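Local coordinates for putative capsid protein of prophage (Escherichia coli CFT073, PDB 3BQW), which probably serves as a major capsid protein, the subunit from which the shell of a tailed phage is assembled, at residues 27-33 / 240-244; 39-43 / 309-313; 169-174 / 345-351. All coordinates share one frame; numbering follows the deposited sequence.

Interaction 1 (27-33 / 240-244); sequences FSPLFTT and ACKNL
N243 lays its side-chain amide on one face of the F27 ring. The planes are 10° apart, so amide and phenyl are stacked. The amide is offset toward the rim of the ring. Its CG sits 3.3 Å from F27 CZ. N243 CB is more central, 3.6 Å from the centroid of the F27 ring and almost on the ring normal, which makes it a CH-pi contact. F27 has just left a helix, and its chi1 of -50° sets CG beside its own backbone N and turns the ring to the 240-244 segment. On the other side, N243 is held in a type I turn from C241 to L244, closed by L244 N to C241 O at 3.0 Å.

L244 buries the most surface. Its two methyls reach the backbone where the loop enters helix 30-35. CD2 of L244 rests 3.5 Å from S28 O, and CD1 of L244 lies 3.7 Å from L30 N. L244 CD1 also meets L30 CD1 at 4.0 Å. The L30 side chain leaves with CG opposite its backbone N (chi1 -175°), and its end approaches the other segment. It also packs on V248 and I260. A second, smaller touch joins T33 CG2 to A240 CB at 4.0 Å. T33 OG1 turns instead to its own segment, within 2.8 Å of both S28 O and P29 O.

On the far side, helix 113-146 holds the 27-33 segment with polar groups: K133 bonds to F27 O, and E137 to F31 N and T32 OG1.

No hydrogen bond joins residues 27-33 to 240-244. Stacking and methyl packing connect the two, so their fit depends on shape rather than on directed polar bonds.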
loop_
_atom_site.group_PDB
_atom_site.type_symbol
_atom_site.label_atom_id
_atom_site.label_comp_id
_atom_site.label_asym_id
_atom_site.label_seq_id
_atom_site.Cartn_x
_atom_site.Cartn_y
_atom_site.Cartn_z
ATOM N N PHE A 27 -7.755 -8.018 3.753
ATOM C CA PHE A 27 -7.475 -7.350 2.482
ATOM C C PHE A 27 -6.527 -6.177 2.655
ATOM O O PHE A 27 -6.436 -5.596 3.725
ATOM C CB PHE A 27 -8.770 -6.849 1.831
ATOM C CG PHE A 27 -9.848 -7.892 1.755
ATOM C CD1 PHE A 27 -9.600 -9.112 1.158
ATOM C CD2 PHE A 27 -11.109 -7.642 2.262
ATOM C CE1 PHE A 27 -10.592 -10.093 1.090
ATOM C CE2 PHE A 27 -12.106 -8.609 2.193
ATOM C CZ PHE A 27 -11.839 -9.839 1.604
ATOM N N SER A 28 -5.843 -5.852 1.566
ATOM C CA SER A 28 -4.918 -4.727 1.469
ATOM C C SER A 28 -5.214 -3.920 0.203
ATOM O O SER A 28 -5.867 -4.405 -0.725
ATOM C CB SER A 28 -3.471 -5.227 1.387
ATOM O OG SER A 28 -3.101 -5.859 2.585
ATOM N N PRO A 29 -4.744 -2.671 0.160
ATOM C CA PRO A 29 -4.951 -1.842 -1.012
ATOM C C PRO A 29 -4.396 -2.440 -2.313
ATOM O O PRO A 29 -3.657 -3.443 -2.304
ATOM C CB PRO A 29 -4.226 -0.560 -0.630
ATOM C CG PRO A 29 -4.245 -0.544 0.795
ATOM C CD PRO A 29 -4.068 -1.928 1.224
ATOM N N LEU A 30 -4.760 -1.821 -3.421
ATOM C CA LEU A 30 -4.575 -2.416 -4.743
ATOM C C LEU A 30 -3.125 -2.735 -5.159
ATOM O O LEU A 30 -2.850 -3.835 -5.582
ATOM C CB LEU A 30 -5.222 -1.526 -5.805
ATOM C CG LEU A 30 -5.221 -2.082 -7.245
ATOM C CD1 LEU A 30 -6.111 -3.265 -7.350
ATOM C CD2 LEU A 30 -5.571 -0.984 -8.262
ATOM N N PHE A 31 -2.224 -1.757 -5.097
ATOM C CA PHE A 31 -0.831 -1.973 -5.526
ATOM C C PHE A 31 -0.154 -3.032 -4.666
ATOM O O PHE A 31 0.538 -3.914 -5.191
ATOM C CB PHE A 31 -0.048 -0.675 -5.532
ATOM C CG PHE A 31 -0.298 0.171 -6.749
ATOM C CD1 PHE A 31 -1.529 0.812 -6.940
ATOM C CD2 PHE A 31 0.682 0.308 -7.732
ATOM C CE1 PHE A 31 -1.759 1.612 -8.081
ATOM C CE2 PHE A 31 0.448 1.099 -8.880
ATOM C CZ PHE A 31 -0.772 1.750 -9.044
ATOM N N THR A 32 -0.423 -2.989 -3.356
ATOM C CA THR A 32 0.050 -4.011 -2.460
ATOM C C THR A 32 -0.446 -5.401 -2.890
ATOM O O THR A 32 0.346 -6.366 -3.010
ATOM C CB THR A 32 -0.365 -3.726 -1.043
ATOM O OG1 THR A 32 0.128 -2.426 -0.660
ATOM C CG2 THR A 32 0.177 -4.821 -0.103
ATOM N N THR A 33 -1.736 -5.486 -3.173
ATOM C CA THR A 33 -2.338 -6.736 -3.555
ATOM C C THR A 33 -1.846 -7.271 -4.909
ATOM O O THR A 33 -1.644 -8.464 -5.063
ATOM C CB THR A 33 -3.862 -6.590 -3.551
ATOM O OG1 THR A 33 -4.279 -6.213 -2.225
ATOM C CG2 THR A 33 -4.543 -7.920 -3.947
ATOM N N ALA A 240 -8.474 -9.149 -7.754
ATOM C CA ALA A 240 -7.923 -8.162 -6.826
ATOM C C ALA A 240 -8.853 -6.970 -6.528
ATOM O O ALA A 240 -8.743 -6.385 -5.457
ATOM C CB ALA A 240 -6.581 -7.661 -7.322
ATOM N N CYS A 241 -9.750 -6.613 -7.444
ATOM C CA CYS A 241 -10.640 -5.454 -7.263
ATOM C C CYS A 241 -11.930 -5.714 -6.487
ATOM O O CYS A 241 -12.555 -4.771 -5.988
ATOM C CB CYS A 241 -11.050 -4.889 -8.620
ATOM S SG CYS A 241 -9.723 -4.183 -9.600
ATOM N N LYS A 242 -12.356 -6.977 -6.421
ATOM C CA LYS A 242 -13.666 -7.324 -5.849
ATOM C C LYS A 242 -13.816 -6.867 -4.391
ATOM O O LYS A 242 -14.911 -6.492 -3.980
ATOM C CB LYS A 242 -13.955 -8.830 -6.004
ATOM C CG LYS A 242 -14.243 -9.229 -7.493
ATOM C CD LYS A 242 -14.823 -10.653 -7.675
ATOM C CE LYS A 242 -16.369 -10.666 -7.614
ATOM N NZ LYS A 242 -16.960 -11.976 -7.118
ATOM N N ASN A 243 -12.723 -6.832 -3.634
ATOM C CA ASN A 243 -12.779 -6.362 -2.251
ATOM C C ASN A 243 -12.369 -4.916 -2.006
ATOM O O ASN A 243 -12.337 -4.480 -0.859
ATOM C CB ASN A 243 -11.989 -7.319 -1.386
ATOM C CG ASN A 243 -12.555 -8.738 -1.468
ATOM O OD1 ASN A 243 -13.700 -8.992 -1.078
ATOM N ND2 ASN A 243 -11.785 -9.639 -2.058
ATOM N N LEU A 244 -12.167 -4.161 -3.086
ATOM C CA LEU A 244 -11.653 -2.781 -3.046
ATOM C C LEU A 244 -12.608 -1.796 -3.753
ATOM O O LEU A 244 -12.194 -0.737 -4.226
ATOM C CB LEU A 244 -10.247 -2.735 -3.689
ATOM C CG LEU A 244 -9.243 -3.697 -3.035
ATOM C CD1 LEU A 244 -7.925 -3.781 -3.781
ATOM C CD2 LEU A 244 -9.020 -3.271 -1.587
#

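Interaction 2 (39-43 / 309-313); sequences VATFS and TQNMF
Q310 crosses to T41 at the edge of a mixed beta sheet, in a fold consistent with the HK97-like capsid proteins. The two segments run nearly antiparallel, but no backbone-to-backbone hydrogen bond links them. The polar link is made by one side chain and two waters.

Q310 NE2 donates to T41 O at 2.7 Å. The bond is bent, with 148° at the hydrogen. The donor stands above the carbonyl plane, 51° out of it, while T41 O lies close to the plane of the Q310 amide. Q310 stretches out to get there, its CG opposite the backbone N (chi1 -172°). On the way, Q310 CG passes T41 OG1 at 3.5 Å.

The other branch of T41 is apolar. T41 CG2 touches M312 CG at 3.8 Å. M312 then folds its thioether over V39, with SD 4.0 Å from V39 CG1. The V39 and M312 side chains cross at about a right angle, and both also touch Y295.

Water fills in where the backbones do not meet. Water 1 accepts from N311 N at 3.0 Å and lies 2.8 Å from F42 O. Water 2 donates to S43 O at 2.6 Å and is equally close to T309 OG1.

Further out, strand 38-41 is fixed by backbone bonds from A40 to V293 and Y295. F42 bonds to Y295 as well, and its ring packs on T51 and L52. On the loop side, M312 O accepts from S333, and N311 ND2 is bonded to A308 O.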
loop_
_atom_site.group_PDB
_atom_site.type_symbol
_atom_site.label_atom_id
_atom_site.label_comp_id
_atom_site.label_asym_id
_atom_site.label_seq_id
_atom_site.Cartn_x
_atom_site.Cartn_y
_atom_site.Cartn_z
ATOM N N VAL A 39 4.533 -11.993 1.789
ATOM C CA VAL A 39 4.983 -11.496 3.066
ATOM C C VAL A 39 6.215 -12.265 3.494
ATOM O O VAL A 39 6.362 -13.477 3.207
ATOM C CB VAL A 39 3.872 -11.587 4.158
ATOM C CG1 VAL A 39 4.466 -11.407 5.590
ATOM C CG2 VAL A 39 2.750 -10.563 3.872
ATOM N N ALA A 40 7.129 -11.537 4.124
ATOM C CA ALA A 40 8.235 -12.137 4.815
ATOM C C ALA A 40 8.420 -11.357 6.105
ATOM O O ALA A 40 8.505 -10.125 6.086
ATOM C CB ALA A 40 9.522 -12.132 3.951
ATOM N N THR A 41 8.463 -12.077 7.227
ATOM C CA THR A 41 8.716 -11.465 8.523
ATOM C C THR A 41 10.125 -11.840 8.956
ATOM O O THR A 41 10.515 -13.012 8.878
ATOM C CB THR A 41 7.681 -11.898 9.582
ATOM O OG1 THR A 41 7.621 -13.319 9.664
ATOM C CG2 THR A 41 6.288 -11.358 9.243
ATOM N N PHE A 42 10.895 -10.847 9.397
ATOM C CA PHE A 42 12.267 -11.067 9.798
ATOM C C PHE A 42 12.399 -11.083 11.319
ATOM O O PHE A 42 11.623 -10.437 12.023
ATOM C CB PHE A 42 13.190 -10.009 9.147
ATOM C CG PHE A 42 13.307 -10.168 7.659
ATOM C CD1 PHE A 42 14.420 -10.764 7.100
ATOM C CD2 PHE A 42 12.267 -9.792 6.824
ATOM C CE1 PHE A 42 14.511 -10.948 5.724
ATOM C CE2 PHE A 42 12.339 -9.986 5.453
ATOM C CZ PHE A 42 13.465 -10.562 4.903
ATOM N N SER A 43 13.380 -11.848 11.811
ATOM C CA SER A 43 13.713 -11.897 13.238
ATOM C C SER A 43 14.830 -10.920 13.563
ATOM O O SER A 43 15.261 -10.793 14.712
ATOM C CB SER A 43 14.148 -13.312 13.617
ATOM O OG SER A 43 15.125 -13.755 12.669
ATOM N N THR A 309 8.921 -11.120 18.479
ATOM C CA THR A 309 9.508 -10.104 17.617
ATOM C C THR A 309 9.264 -10.358 16.120
ATOM O O THR A 309 9.340 -9.434 15.289
ATOM C CB THR A 309 11.033 -9.994 17.874
ATOM O OG1 THR A 309 11.699 -11.179 17.402
ATOM C CG2 THR A 309 11.332 -9.792 19.383
ATOM N N GLN A 310 8.991 -11.609 15.768
ATOM C CA GLN A 310 8.812 -11.964 14.382
ATOM C C GLN A 310 7.341 -11.906 14.084
ATOM O O GLN A 310 6.628 -12.871 14.285
ATOM C CB GLN A 310 9.408 -13.336 14.083
ATOM C CG GLN A 310 9.424 -13.675 12.614
ATOM C CD GLN A 310 10.488 -14.694 12.226
ATOM O OE1 GLN A 310 10.746 -15.657 12.944
ATOM N NE2 GLN A 310 11.102 -14.487 11.056
ATOM N N ASN A 311 6.899 -10.750 13.583
ATOM C CA ASN A 311 5.481 -10.420 13.447
ATOM C C ASN A 311 5.252 -9.267 12.481
ATOM O O ASN A 311 6.015 -8.304 12.493
ATOM C CB ASN A 311 4.934 -9.992 14.824
ATOM C CG ASN A 311 4.188 -11.105 15.540
ATOM O OD1 ASN A 311 3.317 -11.749 14.955
ATOM N ND2 ASN A 311 4.522 -11.329 16.809
ATOM N N MET A 312 4.192 -9.352 11.673
ATOM C CA MET A 312 3.739 -8.218 10.867
ATOM C C MET A 312 3.322 -7.080 11.802
ATOM O O MET A 312 3.766 -5.937 11.666
ATOM C CB MET A 312 2.572 -8.600 9.964
ATOM C CG MET A 312 2.856 -9.720 8.931
ATOM S SD MET A 312 1.461 -9.956 7.805
ATOM C CE MET A 312 0.253 -10.572 8.948
ATOM N N PHE A 313 2.497 -7.438 12.782
ATOM C CA PHE A 313 1.875 -6.500 13.722
ATOM C C PHE A 313 2.042 -6.993 15.132
ATOM O O PHE A 313 2.027 -8.197 15.383
ATOM C CB PHE A 313 0.365 -6.368 13.451
ATOM C CG PHE A 313 0.035 -6.145 12.008
ATOM C CD1 PHE A 313 0.480 -4.996 11.355
ATOM C CD2 PHE A 313 -0.716 -7.080 11.303
ATOM C CE1 PHE A 313 0.193 -4.781 10.003
ATOM C CE2 PHE A 313 -1.011 -6.884 9.960
ATOM C CZ PHE A 313 -0.557 -5.739 9.301
HETATM O O HOH W 1 8.964 -9.583 11.778
HETATM O O HOH W 2 14.018 -10.150 16.875
#

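Interaction 3 (169-174 / 345-351); sequences NIIEQA and FVTVKIA
The E172 carboxylate meets K349 at one oxygen, with OE2 3.8 Å from K349 CD. The two side chains run side by side on the same face of the sheet. Their charges do not touch: K349 NZ is 5.7 Å from E172 OE2 and forms a salt bridge with D280 instead. The flat end of Q173 lies alongside I350, pointing the same way. The F345 ring turns away from the 169-174 segment and packs edge-to-face with F35.

The backbones of strands 170-172 and 346-349 pair in parallel. Their directions differ by 19°. T347 sits between two bonds: its N donates to N169 O at 2.9 Å, and its O accepts from I171 N at 2.7 Å. I171 then accepts at its O from K349 N at 3.0 Å. K349 O closes the run by accepting from Q173 N at 2.9 Å. Both backbone polar groups of I171, T347 and K349 are thus used between the strands. Water 3 donates to K349 O as a further partner and accepts from A174 N, in the 3-10 segment that begins at Q173.

I171 supplies the apolar packing on the face opposite E172. Its chi1 of -62° places CG1 beside the backbone N, and CD1 reaches back to V346 CG1 at 3.8 Å. I171 CB rests 4.1 Å from V348 CG2, the two side chains side by side.

Strand 346-349 lies between strand 170-172 and the antiparallel strand 281-285, bonding to L284 and L282 on that side. Y196 of helix 190-198 covers I171 and V348. On the other face, T347 packs against T145 of the long helix 113-146.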
loop_
_atom_site.group_PDB
_atom_site.type_symbol
_atom_site.label_atom_id
_atom_site.label_comp_id
_atom_site.label_asym_id
_atom_site.label_seq_id
_atom_site.Cartn_x
_atom_site.Cartn_y
_atom_site.Cartn_z
ATOM N N ASN A 169 11.228 4.020 -18.460
ATOM C CA ASN A 169 9.986 3.439 -17.894
ATOM C C ASN A 169 9.043 4.480 -17.293
ATOM O O ASN A 169 7.917 4.161 -16.947
ATOM C CB ASN A 169 10.308 2.384 -16.835
ATOM C CG ASN A 169 10.762 1.086 -17.433
ATOM O OD1 ASN A 169 10.305 0.011 -17.021
ATOM N ND2 ASN A 169 11.645 1.162 -18.416
ATOM N N ILE A 170 9.524 5.710 -17.144
ATOM C CA ILE A 170 8.736 6.793 -16.600
ATOM C C ILE A 170 8.581 7.773 -17.739
ATOM O O ILE A 170 9.543 8.399 -18.153
ATOM C CB ILE A 170 9.416 7.480 -15.387
ATOM C CG1 ILE A 170 9.599 6.515 -14.229
ATOM C CG2 ILE A 170 8.592 8.677 -14.869
ATOM C CD1 ILE A 170 10.533 7.095 -13.123
ATOM N N ILE A 171 7.361 7.887 -18.246
ATOM C CA ILE A 171 7.103 8.571 -19.501
ATOM C C ILE A 171 6.197 9.765 -19.235
ATOM O O ILE A 171 5.286 9.690 -18.429
ATOM C CB ILE A 171 6.409 7.615 -20.505
ATOM C CG1 ILE A 171 7.317 6.407 -20.839
ATOM C CG2 ILE A 171 5.955 8.365 -21.754
ATOM C CD1 ILE A 171 6.673 5.337 -21.788
ATOM N N GLU A 172 6.452 10.871 -19.906
ATOM C CA GLU A 172 5.537 12.002 -19.846
ATOM C C GLU A 172 5.029 12.329 -21.229
ATOM O O GLU A 172 5.816 12.492 -22.136
ATOM C CB GLU A 172 6.228 13.220 -19.253
ATOM C CG GLU A 172 6.555 13.017 -17.798
ATOM C CD GLU A 172 7.029 14.287 -17.111
ATOM O OE1 GLU A 172 7.379 15.256 -17.820
ATOM O OE2 GLU A 172 7.054 14.310 -15.857
ATOM N N GLN A 173 3.715 12.434 -21.386
ATOM C CA GLN A 173 3.149 12.833 -22.675
ATOM C C GLN A 173 3.660 14.195 -23.171
ATOM O O GLN A 173 3.795 14.404 -24.369
ATOM C CB GLN A 173 1.630 12.783 -22.654
ATOM C CG GLN A 173 1.086 11.349 -22.758
ATOM C CD GLN A 173 -0.376 11.281 -23.185
ATOM O OE1 GLN A 173 -0.859 10.250 -23.681
ATOM N NE2 GLN A 173 -1.081 12.357 -22.989
ATOM N N ALA A 174 3.971 15.098 -22.250
ATOM C CA ALA A 174 4.513 16.408 -22.618
ATOM C C ALA A 174 5.867 16.363 -23.336
ATOM O O ALA A 174 6.239 17.364 -23.903
ATOM C CB ALA A 174 4.602 17.325 -21.388
ATOM N N PHE A 345 7.416 -2.252 -14.855
ATOM C CA PHE A 345 6.420 -1.210 -14.606
ATOM C C PHE A 345 6.719 -0.022 -15.493
ATOM O O PHE A 345 7.868 0.410 -15.580
ATOM C CB PHE A 345 6.499 -0.766 -13.152
ATOM C CG PHE A 345 6.117 -1.838 -12.183
ATOM C CD1 PHE A 345 4.771 -2.175 -11.998
ATOM C CD2 PHE A 345 7.076 -2.513 -11.468
ATOM C CE1 PHE A 345 4.415 -3.141 -11.120
ATOM C CE2 PHE A 345 6.720 -3.493 -10.584
ATOM C CZ PHE A 345 5.383 -3.811 -10.401
ATOM N N VAL A 346 5.699 0.467 -16.199
ATOM C CA VAL A 346 5.803 1.687 -16.971
ATOM C C VAL A 346 4.752 2.662 -16.427
ATOM O O VAL A 346 3.589 2.318 -16.301
ATOM C CB VAL A 346 5.579 1.414 -18.490
ATOM C CG1 VAL A 346 5.573 2.718 -19.289
ATOM C CG2 VAL A 346 6.643 0.394 -19.044
ATOM N N THR A 347 5.166 3.875 -16.097
ATOM C CA THR A 347 4.238 4.921 -15.628
ATOM C C THR A 347 4.200 6.094 -16.637
ATOM O O THR A 347 5.238 6.589 -17.094
ATOM C CB THR A 347 4.626 5.426 -14.218
ATOM O OG1 THR A 347 4.632 4.312 -13.313
ATOM C CG2 THR A 347 3.664 6.520 -13.699
ATOM N N VAL A 348 2.990 6.513 -16.976
ATOM C CA VAL A 348 2.786 7.573 -17.946
ATOM C C VAL A 348 1.972 8.703 -17.337
ATOM O O VAL A 348 0.915 8.467 -16.762
ATOM C CB VAL A 348 2.130 7.069 -19.246
ATOM C CG1 VAL A 348 2.111 8.208 -20.361
ATOM C CG2 VAL A 348 2.839 5.813 -19.743
ATOM N N LYS A 349 2.528 9.915 -17.405
ATOM C CA LYS A 349 1.822 11.143 -17.049
ATOM C C LYS A 349 1.159 11.686 -18.296
ATOM O O LYS A 349 1.831 12.094 -19.237
ATOM C CB LYS A 349 2.795 12.169 -16.489
ATOM C CG LYS A 349 2.164 13.389 -15.849
ATOM C CD LYS A 349 3.245 14.341 -15.363
ATOM C CE LYS A 349 2.690 15.725 -15.082
ATOM N NZ LYS A 349 1.875 15.695 -13.835
ATOM N N ILE A 350 -0.161 11.664 -18.336
ATOM C CA ILE A 350 -0.843 12.129 -19.515
ATOM C C ILE A 350 -0.945 13.658 -19.470
ATOM O O ILE A 350 -0.838 14.289 -18.431
ATOM C CB ILE A 350 -2.228 11.456 -19.790
ATOM C CG1 ILE A 350 -3.293 11.941 -18.795
ATOM C CG2 ILE A 350 -2.081 9.884 -19.880
ATOM C CD1 ILE A 350 -4.744 11.787 -19.279
ATOM N N ALA A 351 -1.099 14.233 -20.636
ATOM C CA ALA A 351 -1.249 15.660 -20.761
ATOM C C ALA A 351 -2.072 15.898 -22.003
ATOM O O ALA A 351 -2.258 17.046 -22.327
ATOM C CB ALA A 351 0.131 16.347 -20.869
HETATM O O HOH W 3 3.138 14.831 -19.500
#

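How the interactions relate
Interactions 1 and 3 are partly buried, while interaction 2 is a surface contact. The centre of interaction 1 is nearest the chain centre, about 9 Å away; interactions 2 and 3 lie on opposite sides of that centre, with their own centres about 35 Å apart. Helix 30-35 and strand 38-41 follow each other in the chain, so they tie interactions 1 and 2 together. Helix 113-146 touches segments of all three, in interaction 2 through F313, outside the contact. The chemistry differs with place. Interaction 1 is stacking and apolar packing, interaction 2 uses a side-chain amide and waters, and interaction 3 is regular strand pairing. The segments of every pair of contacts alternate along the chain.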